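Local coordinates for Serine/threonine-protein kinase Tel1 (Chaetomium thermophilum, PDB 6SKY) that probably phosphorylates serine and threonine residues of target proteins, using ATP, to activate checkpoint signalling in response to DNA damage, at residues V2516-A2521 with S2656-I2661; P2592-A2597 with K2606-G2611. All coordinates share one frame; numbering follows the deposited sequence.

Both contacts involve one antiparallel sheet of the kinase domain, in which strands 2604-2611 and 2658-2662 are neighbours, and their centres lie about 9 Å apart. Two probable backbone hydrogen bonds join them: Leu2608 N to Ile2661 O and Lys2610 N to Gly2659 O, both 2.9 Å. Contact 2 pairs strands 2593-2599 and 2604-2611 of a hairpin, the second carrying Leu2608 and Lys2610 of the nucleotide pocket; contact 1 lays helix 2507-2522 on the sheet, and Ala2521 CB meets Val2609 CG1 at 3.6 Å. Ile2661 of contact 1 touches the ATP analogue, though the side chain of Leu2660 is about 10 Å from it; Lys2610 makes a weak hydrogen bond to it, with a magnesium ion about 5 Å from its side chain.

Contact 1 (V2516-A2521 with S2656-I2661); sequences VYHALA and SSSGLI
Leu2660 reaches from its strand onto the ring of Tyr2517, the main apolar contact where a helix packs on the antiparallel sheet of the kinase N-lobe, the sheet that carries nucleotide-binding strands. The axis of 2516-2521 passes 8.3 Å from that of 2658-2661 at 103°, nearly perpendicular.

The hydrophobic part is a CH-pi interaction. Leu2660 CD1 sits 3.9 Å from the centroid of the Tyr2517 ring and only 2° off its normal, so this methyl is centred over one face, while CD2 lies nearer one flank, 3.6 Å from Tyr2517 CD1. With CG anti to its carbonyl carbon (chi1 -55°), Leu2660 spreads both methyls against the ring, and the two side chains cross at about a right angle. Phe2546 of helix 2541-2552 meets the tyrosine edge-to-face, and Pro2558 touches both Tyr2517 and Leu2660. Were Tyr2517 replaced by an alanine, Leu2660 CD1 would probably lose the aromatic face it lies over, and Gln2607 OE1 its hydroxyl partner.

The next residue, His2518, meets polar groups instead. Its CG stands anti to the backbone N, which swings the imidazole round so that its end comes close to Ser2657 and Ser2658. His2518 CD2 lies 3.1 Å from Ser2658 OG, an oblique approach, whereas Ser2657 OG stands at the ring edge, near the ring plane, 4.3 Å from His2518 NE2. Ser2658 OG is hydrogen-bonded to Thr2655 OG1, which ties this hydroxyl to the adjoining strand 2651-2655.

The backbones come nearer where two small side chains meet: the CA atoms of Ala2521 and Ser2658 are 6.3 Å apart, against 8.3 Å for those of Tyr2517 and Leu2660, and Ala2521 CB rests 3.8 Å from Ser2658 CB.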
ATOM      1  N   VAL A2516      55.375  15.312  20.369  1.00 44.19           N
ATOM      2  CA  VAL A2516      55.221  15.779  21.746  1.00 44.19           C
ATOM      3  C   VAL A2516      53.868  15.378  22.329  1.00 44.19           C
ATOM      4  O   VAL A2516      53.771  15.107  23.530  1.00 44.19           O
ATOM      5  CB  VAL A2516      55.459  17.293  21.861  1.00 44.19           C
ATOM      6  CG1 VAL A2516      56.808  17.642  21.289  1.00 44.19           C
ATOM      7  CG2 VAL A2516      54.372  18.070  21.186  1.00 44.19           C
ATOM      8  N   TYR A2517      52.812  15.308  21.514  1.00 40.03           N
ATOM      9  CA  TYR A2517      51.529  14.818  22.021  1.00 40.03           C
ATOM     10  C   TYR A2517      51.639  13.379  22.493  1.00 40.03           C
ATOM     11  O   TYR A2517      51.102  13.018  23.542  1.00 40.03           O
ATOM     12  CB  TYR A2517      50.451  14.919  20.947  1.00 40.03           C
ATOM     13  CG  TYR A2517      49.572  16.132  21.044  1.00 40.03           C
ATOM     14  CD1 TYR A2517      48.804  16.359  22.158  1.00 40.03           C
ATOM     15  CD2 TYR A2517      49.491  17.032  20.006  1.00 40.03           C
ATOM     16  CE1 TYR A2517      48.001  17.453  22.244  1.00 40.03           C
ATOM     17  CE2 TYR A2517      48.690  18.125  20.087  1.00 40.03           C
ATOM     18  CZ  TYR A2517      47.948  18.330  21.206  1.00 40.03           C
ATOM     19  OH  TYR A2517      47.141  19.428  21.291  1.00 40.03           O
ATOM     20  N   HIS A2518      52.332  12.539  21.729  1.00 45.38           N
ATOM     21  CA  HIS A2518      52.504  11.150  22.126  1.00 45.38           C
ATOM     22  C   HIS A2518      53.363  11.031  23.376  1.00 45.38           C
ATOM     23  O   HIS A2518      53.073  10.217  24.261  1.00 45.38           O
ATOM     24  CB  HIS A2518      53.113  10.367  20.971  1.00 45.38           C
ATOM     25  CG  HIS A2518      53.453   8.955  21.311  1.00 45.38           C
ATOM     26  ND1 HIS A2518      54.687   8.407  21.048  1.00 45.38           N
ATOM     27  CD2 HIS A2518      52.722   7.977  21.890  1.00 45.38           C
ATOM     28  CE1 HIS A2518      54.702   7.150  21.451  1.00 45.38           C
ATOM     29  NE2 HIS A2518      53.522   6.865  21.967  1.00 45.38           N
ATOM     30  N   ALA A2519      54.431  11.826  23.467  1.00 47.99           N
ATOM     31  CA  ALA A2519      55.252  11.800  24.671  1.00 47.99           C
ATOM     32  C   ALA A2519      54.444  12.208  25.889  1.00 47.99           C
ATOM     33  O   ALA A2519      54.578  11.609  26.959  1.00 47.99           O
ATOM     34  CB  ALA A2519      56.462  12.711  24.506  1.00 47.99           C
ATOM     35  N   LEU A2520      53.592  13.222  25.748  1.00 47.37           N
ATOM     36  CA  LEU A2520      52.743  13.628  26.859  1.00 47.37           C
ATOM     37  C   LEU A2520      51.729  12.549  27.205  1.00 47.37           C
ATOM     38  O   LEU A2520      51.418  12.337  28.380  1.00 47.37           O
ATOM     39  CB  LEU A2520      52.036  14.934  26.523  1.00 47.37           C
ATOM     40  CG  LEU A2520      51.090  15.482  27.578  1.00 47.37           C
ATOM     41  CD1 LEU A2520      51.875  16.108  28.701  1.00 47.37           C
ATOM     42  CD2 LEU A2520      50.173  16.485  26.950  1.00 47.37           C
ATOM     43  N   ALA A2521      51.202  11.858  26.197  1.00 49.89           N
ATOM     44  CA  ALA A2521      50.240  10.792  26.449  1.00 49.89           C
ATOM     45  C   ALA A2521      50.866   9.664  27.252  1.00 49.89           C
ATOM     46  O   ALA A2521      50.276   9.168  28.214  1.00 49.89           O
ATOM     47  CB  ALA A2521      49.691  10.262  25.127  1.00 49.89           C
ATOM     48  N   SER A2656      49.554   2.961  18.294  1.00 58.46           N
ATOM     49  CA  SER A2656      48.729   1.852  18.753  1.00 58.46           C
ATOM     50  C   SER A2656      48.482   1.890  20.246  1.00 58.46           C
ATOM     51  O   SER A2656      47.920   0.940  20.791  1.00 58.46           O
ATOM     52  CB  SER A2656      49.369   0.516  18.377  1.00 58.46           C
ATOM     53  OG  SER A2656      49.191   0.233  17.001  1.00 58.46           O
ATOM     54  N   SER A2657      48.887   2.960  20.917  1.00 54.97           N
ATOM     55  CA  SER A2657      48.742   3.045  22.360  1.00 54.97           C
ATOM     56  C   SER A2657      48.299   4.422  22.836  1.00 54.97           C
ATOM     57  O   SER A2657      48.266   4.655  24.046  1.00 54.97           O
ATOM     58  CB  SER A2657      50.061   2.677  23.030  1.00 54.97           C
ATOM     59  OG  SER A2657      51.136   3.376  22.427  1.00 54.97           O
ATOM     60  N   SER A2658      47.960   5.339  21.939  1.00 46.95           N
ATOM     61  CA  SER A2658      47.692   6.703  22.358  1.00 46.95           C
ATOM     62  C   SER A2658      46.808   7.391  21.333  1.00 46.95           C
ATOM     63  O   SER A2658      46.781   7.030  20.155  1.00 46.95           O
ATOM     64  CB  SER A2658      48.992   7.490  22.551  1.00 46.95           C
ATOM     65  OG  SER A2658      49.726   7.565  21.346  1.00 46.95           O
ATOM     66  N   GLY A2659      46.099   8.408  21.800  1.00 37.75           N
ATOM     67  CA  GLY A2659      45.259   9.168  20.899  1.00 37.75           C
ATOM     68  C   GLY A2659      44.830  10.473  21.516  1.00 37.75           C
ATOM     69  O   GLY A2659      45.056  10.741  22.695  1.00 37.75           O
ATOM     70  N   LEU A2660      44.217  11.294  20.680  1.00 31.94           N
ATOM     71  CA  LEU A2660      43.575  12.527  21.096  1.00 31.94           C
ATOM     72  C   LEU A2660      42.085  12.392  20.846  1.00 31.94           C
ATOM     73  O   LEU A2660      41.666  12.117  19.720  1.00 31.94           O
ATOM     74  CB  LEU A2660      44.121  13.722  20.329  1.00 31.94           C
ATOM     75  CG  LEU A2660      45.621  13.928  20.371  1.00 31.94           C
ATOM     76  CD1 LEU A2660      45.962  15.119  19.539  1.00 31.94           C
ATOM     77  CD2 LEU A2660      46.045  14.134  21.791  1.00 31.94           C
ATOM     78  N   ILE A2661      41.290  12.599  21.881  1.00 29.97           N
ATOM     79  CA  ILE A2661      39.842  12.556  21.765  1.00 29.97           C
ATOM     80  C   ILE A2661      39.299  13.950  22.005  1.00 29.97           C
ATOM     81  O   ILE A2661      39.753  14.659  22.904  1.00 29.97           O
ATOM     82  CB  ILE A2661      39.235  11.544  22.744  1.00 29.97           C
ATOM     83  CG1 ILE A2661      39.900  10.197  22.554  1.00 29.97           C
ATOM     84  CG2 ILE A2661      37.788  11.390  22.485  1.00 29.97           C
ATOM     85  CD1 ILE A2661      39.300   9.130  23.382  1.00 29.97           C
TER

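Contact 2 (P2592-A2597 with K2606-G2611); sequences PKILTA and KQLVKG. With AGS (phosphothiophosphoric acid-adenylate ester), chain C.
Val2609 N donates to Lys2593 O in a nearly straight hydrogen bond (2.9 Å, 176° at the hydrogen), with the donor close to the line of the carbonyl. Leu2595 and Gln2607 form a hydrogen-bonded pair of the same antiparallel hairpin, each backbone N bonded to the other's O; both bonds are more bent, at 133° where Leu2595 donates and 145° in return. Between these pairs Ile2594 and Leu2608 face each other as a non-hydrogen-bonded pair, and Ile2594 CA-H approaches Gln2607 O, the CA 3.2 Å from the oxygen.

On the sheet face that meets helix 2507-2522, Leu2595 CD1 packs on Val2609 CG2 at 4.0 Å, and Lys2593 CG lies across from Val2609 CB. The ammonium of Lys2593 turns out of the contact, to the carbonyl of Ala2591 and the ring of Tyr2529. On the other face the aliphatic part of Lys2606 runs alongside Thr2596, and its CE touches Ile2594 CG2 (3.6 Å).

This second face leads to the nucleotide. Leu2608 CD1 lies 3.7 Å from N6 of the analogue, against the adenine. Lys2610, extended beyond CG, brings NZ to O2A of the alpha-phosphate in a weak hydrogen bond of 3.5 Å. Alternate residues of one strand thus supply an apolar contact for the base and a polar contact for the phosphate.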
ATOM      1  N   PRO A2592      44.429   9.791  32.134  1.00 54.56           N
ATOM      2  CA  PRO A2592      44.041  10.583  30.961  1.00 54.56           C
ATOM      3  C   PRO A2592      43.973  12.052  31.341  1.00 54.56           C
ATOM      4  O   PRO A2592      43.254  12.429  32.263  1.00 54.56           O
ATOM      5  CB  PRO A2592      42.663  10.024  30.596  1.00 54.56           C
ATOM      6  CG  PRO A2592      42.139   9.486  31.851  1.00 54.56           C
ATOM      7  CD  PRO A2592      43.301   9.022  32.677  1.00 54.56           C
ATOM      8  N   LYS A2593      44.732  12.879  30.640  1.00 45.50           N
ATOM      9  CA  LYS A2593      44.813  14.290  30.971  1.00 45.50           C
ATOM     10  C   LYS A2593      43.983  15.112  30.000  1.00 45.50           C
ATOM     11  O   LYS A2593      43.954  14.838  28.801  1.00 45.50           O
ATOM     12  CB  LYS A2593      46.263  14.767  30.971  1.00 45.50           C
ATOM     13  CG  LYS A2593      47.144  14.098  29.964  1.00 45.50           C
ATOM     14  CD  LYS A2593      48.595  14.274  30.335  1.00 45.50           C
ATOM     15  CE  LYS A2593      48.942  13.483  31.567  1.00 45.50           C
ATOM     16  NZ  LYS A2593      48.979  12.032  31.290  1.00 45.50           N
ATOM     17  N   ILE A2594      43.311  16.122  30.527  1.00 42.46           N
ATOM     18  CA  ILE A2594      42.400  16.948  29.753  1.00 42.46           C
ATOM     19  C   ILE A2594      43.079  18.291  29.542  1.00 42.46           C
ATOM     20  O   ILE A2594      43.088  19.146  30.429  1.00 42.46           O
ATOM     21  CB  ILE A2594      41.037  17.104  30.436  1.00 42.46           C
ATOM     22  CG1 ILE A2594      40.353  15.753  30.590  1.00 42.46           C
ATOM     23  CG2 ILE A2594      40.144  17.990  29.620  1.00 42.46           C
ATOM     24  CD1 ILE A2594      40.569  15.097  31.911  1.00 42.46           C
ATOM     25  N   LEU A2595      43.641  18.485  28.364  1.00 41.25           N
ATOM     26  CA  LEU A2595      44.258  19.746  27.999  1.00 41.25           C
ATOM     27  C   LEU A2595      43.220  20.691  27.426  1.00 41.25           C
ATOM     28  O   LEU A2595      42.172  20.275  26.944  1.00 41.25           O
ATOM     29  CB  LEU A2595      45.358  19.531  26.969  1.00 41.25           C
ATOM     30  CG  LEU A2595      46.776  19.236  27.427  1.00 41.25           C
ATOM     31  CD1 LEU A2595      46.826  18.042  28.341  1.00 41.25           C
ATOM     32  CD2 LEU A2595      47.607  18.991  26.206  1.00 41.25           C
ATOM     33  N   THR A2596      43.528  21.978  27.475  1.00 45.31           N
ATOM     34  CA  THR A2596      42.718  22.998  26.830  1.00 45.31           C
ATOM     35  C   THR A2596      43.619  23.829  25.940  1.00 45.31           C
ATOM     36  O   THR A2596      44.724  24.196  26.338  1.00 45.31           O
ATOM     37  CB  THR A2596      42.019  23.900  27.847  1.00 45.31           C
ATOM     38  OG1 THR A2596      41.396  23.097  28.853  1.00 45.31           O
ATOM     39  CG2 THR A2596      40.961  24.739  27.171  1.00 45.31           C
ATOM     40  N   ALA A2597      43.161  24.112  24.731  1.00 46.45           N
ATOM     41  CA  ALA A2597      43.918  24.907  23.784  1.00 46.45           C
ATOM     42  C   ALA A2597      43.088  26.115  23.396  1.00 46.45           C
ATOM     43  O   ALA A2597      41.923  25.975  23.024  1.00 46.45           O
ATOM     44  CB  ALA A2597      44.282  24.094  22.546  1.00 46.45           C
ATOM     45  N   LYS A2606      39.026  21.672  24.101  1.00 36.06           N
ATOM     46  CA  LYS A2606      39.547  20.741  25.083  1.00 36.06           C
ATOM     47  C   LYS A2606      39.826  19.396  24.432  1.00 36.06           C
ATOM     48  O   LYS A2606      39.280  19.060  23.382  1.00 36.06           O
ATOM     49  CB  LYS A2606      38.574  20.584  26.242  1.00 36.06           C
ATOM     50  CG  LYS A2606      38.144  21.891  26.841  1.00 36.06           C
ATOM     51  CD  LYS A2606      37.327  21.662  28.080  1.00 36.06           C
ATOM     52  CE  LYS A2606      38.104  20.849  29.087  1.00 36.06           C
ATOM     53  NZ  LYS A2606      37.335  20.615  30.338  1.00 36.06           N
ATOM     54  N   GLN A2607      40.706  18.630  25.062  1.00 34.41           N
ATOM     55  CA  GLN A2607      41.189  17.385  24.489  1.00 34.41           C
ATOM     56  C   GLN A2607      41.500  16.406  25.600  1.00 34.41           C
ATOM     57  O   GLN A2607      42.099  16.780  26.605  1.00 34.41           O
ATOM     58  CB  GLN A2607      42.456  17.601  23.664  1.00 34.41           C
ATOM     59  CG  GLN A2607      42.298  18.537  22.515  1.00 34.41           C
ATOM     60  CD  GLN A2607      43.586  19.159  22.124  1.00 34.41           C
ATOM     61  OE1 GLN A2607      44.608  18.912  22.743  1.00 34.41           O
ATOM     62  NE2 GLN A2607      43.558  19.974  21.091  1.00 34.41           N
ATOM     63  N   LEU A2608      41.106  15.158  25.416  1.00 33.01           N
ATOM     64  CA  LEU A2608      41.650  14.070  26.207  1.00 33.01           C
ATOM     65  C   LEU A2608      42.888  13.568  25.492  1.00 33.01           C
ATOM     66  O   LEU A2608      42.823  13.221  24.311  1.00 33.01           O
ATOM     67  CB  LEU A2608      40.658  12.927  26.376  1.00 33.01           C
ATOM     68  CG  LEU A2608      39.389  13.079  27.188  1.00 33.01           C
ATOM     69  CD1 LEU A2608      38.236  13.242  26.266  1.00 33.01           C
ATOM     70  CD2 LEU A2608      39.198  11.852  28.028  1.00 33.01           C
ATOM     71  N   VAL A2609      44.009  13.542  26.193  1.00 37.95           N
ATOM     72  CA  VAL A2609      45.228  12.934  25.690  1.00 37.95           C
ATOM     73  C   VAL A2609      45.288  11.561  26.337  1.00 37.95           C
ATOM     74  O   VAL A2609      45.694  11.420  27.488  1.00 37.95           O
ATOM     75  CB  VAL A2609      46.461  13.781  26.004  1.00 37.95           C
ATOM     76  CG1 VAL A2609      47.659  13.212  25.316  1.00 37.95           C
ATOM     77  CG2 VAL A2609      46.244  15.199  25.554  1.00 37.95           C
ATOM     78  N   LYS A2610      44.854  10.545  25.606  1.00 44.75           N
ATOM     79  CA  LYS A2610      44.634   9.225  26.168  1.00 44.75           C
ATOM     80  C   LYS A2610      45.837   8.351  25.873  1.00 44.75           C
ATOM     81  O   LYS A2610      46.220   8.186  24.713  1.00 44.75           O
ATOM     82  CB  LYS A2610      43.365   8.600  25.599  1.00 44.75           C
ATOM     83  CG  LYS A2610      42.498   7.934  26.630  1.00 44.75           C
ATOM     84  CD  LYS A2610      41.170   7.569  26.031  1.00 44.75           C
ATOM     85  CE  LYS A2610      40.172   7.171  27.093  1.00 44.75           C
ATOM     86  NZ  LYS A2610      38.831   6.909  26.497  1.00 44.75           N
ATOM     87  N   GLY A2611      46.436   7.800  26.929  1.00 55.65           N
ATOM     88  CA  GLY A2611      47.511   6.850  26.800  1.00 55.65           C
ATOM     89  C   GLY A2611      47.106   5.526  27.422  1.00 55.65           C
ATOM     90  O   GLY A2611      46.069   5.408  28.078  1.00 55.65           O
TER
HETATM   91  PG  AGS C3001      35.660   3.307  32.604  1.00 40.14           P
HETATM   92  S1G AGS C3001      33.789   2.903  32.969  1.00 40.14           S
HETATM   93  O2G AGS C3001      35.979   3.074  31.104  1.00 40.14           O
HETATM   94  O3G AGS C3001      36.569   2.393  33.468  1.00 40.14           O
HETATM   95  PB  AGS C3001      35.489   5.927  31.996  1.00 40.14           P
HETATM   96  O1B AGS C3001      34.293   5.497  31.250  1.00 40.14           O
HETATM   97  O2B AGS C3001      35.293   7.139  32.903  1.00 40.14           O
HETATM   98  O3B AGS C3001      35.987   4.783  32.947  1.00 40.14           O
HETATM   99  PA  AGS C3001      37.281   7.724  30.966  1.00 40.14           P
HETATM  100  O1A AGS C3001      38.493   7.746  31.792  1.00 40.14           O
HETATM  101  O2A AGS C3001      37.500   8.096  29.500  1.00 40.14           O
HETATM  102  O3A AGS C3001      36.620   6.295  30.965  1.00 40.14           O
HETATM  103  O5' AGS C3001      36.250   8.691  31.640  1.00 40.14           O
HETATM  104  C5' AGS C3001      36.562  10.088  31.710  1.00 40.14           C
HETATM  105  C4' AGS C3001      35.329  10.866  32.076  1.00 40.14           C
HETATM  106  O4' AGS C3001      35.086  11.870  31.074  1.00 40.14           O
HETATM  107  C3' AGS C3001      34.042  10.057  32.165  1.00 40.14           C
HETATM  108  O3' AGS C3001      33.154  10.612  33.126  1.00 40.14           O
HETATM  109  C2' AGS C3001      33.482  10.153  30.748  1.00 40.14           C
HETATM  110  O2' AGS C3001      32.064  10.102  30.755  1.00 40.14           O
HETATM  111  C1' AGS C3001      33.952  11.536  30.298  1.00 40.14           C
HETATM  112  N9  AGS C3001      34.332  11.587  28.895  1.00 40.14           N
HETATM  113  C8  AGS C3001      34.979  10.618  28.182  1.00 40.14           C
HETATM  114  N7  AGS C3001      35.200  10.933  26.931  1.00 40.14           N
HETATM  115  C5  AGS C3001      34.663  12.203  26.815  1.00 40.14           C
HETATM  116  C6  AGS C3001      34.570  13.096  25.734  1.00 40.14           C
HETATM  117  N6  AGS C3001      35.042  12.835  24.514  1.00 40.14           N
HETATM  118  N1  AGS C3001      33.972  14.282  25.953  1.00 40.14           N
HETATM  119  C2  AGS C3001      33.498  14.549  27.171  1.00 40.14           C
HETATM  120  N3  AGS C3001      33.527  13.787  28.265  1.00 40.14           N
HETATM  121  C4  AGS C3001      34.124  12.618  28.017  1.00 40.14           C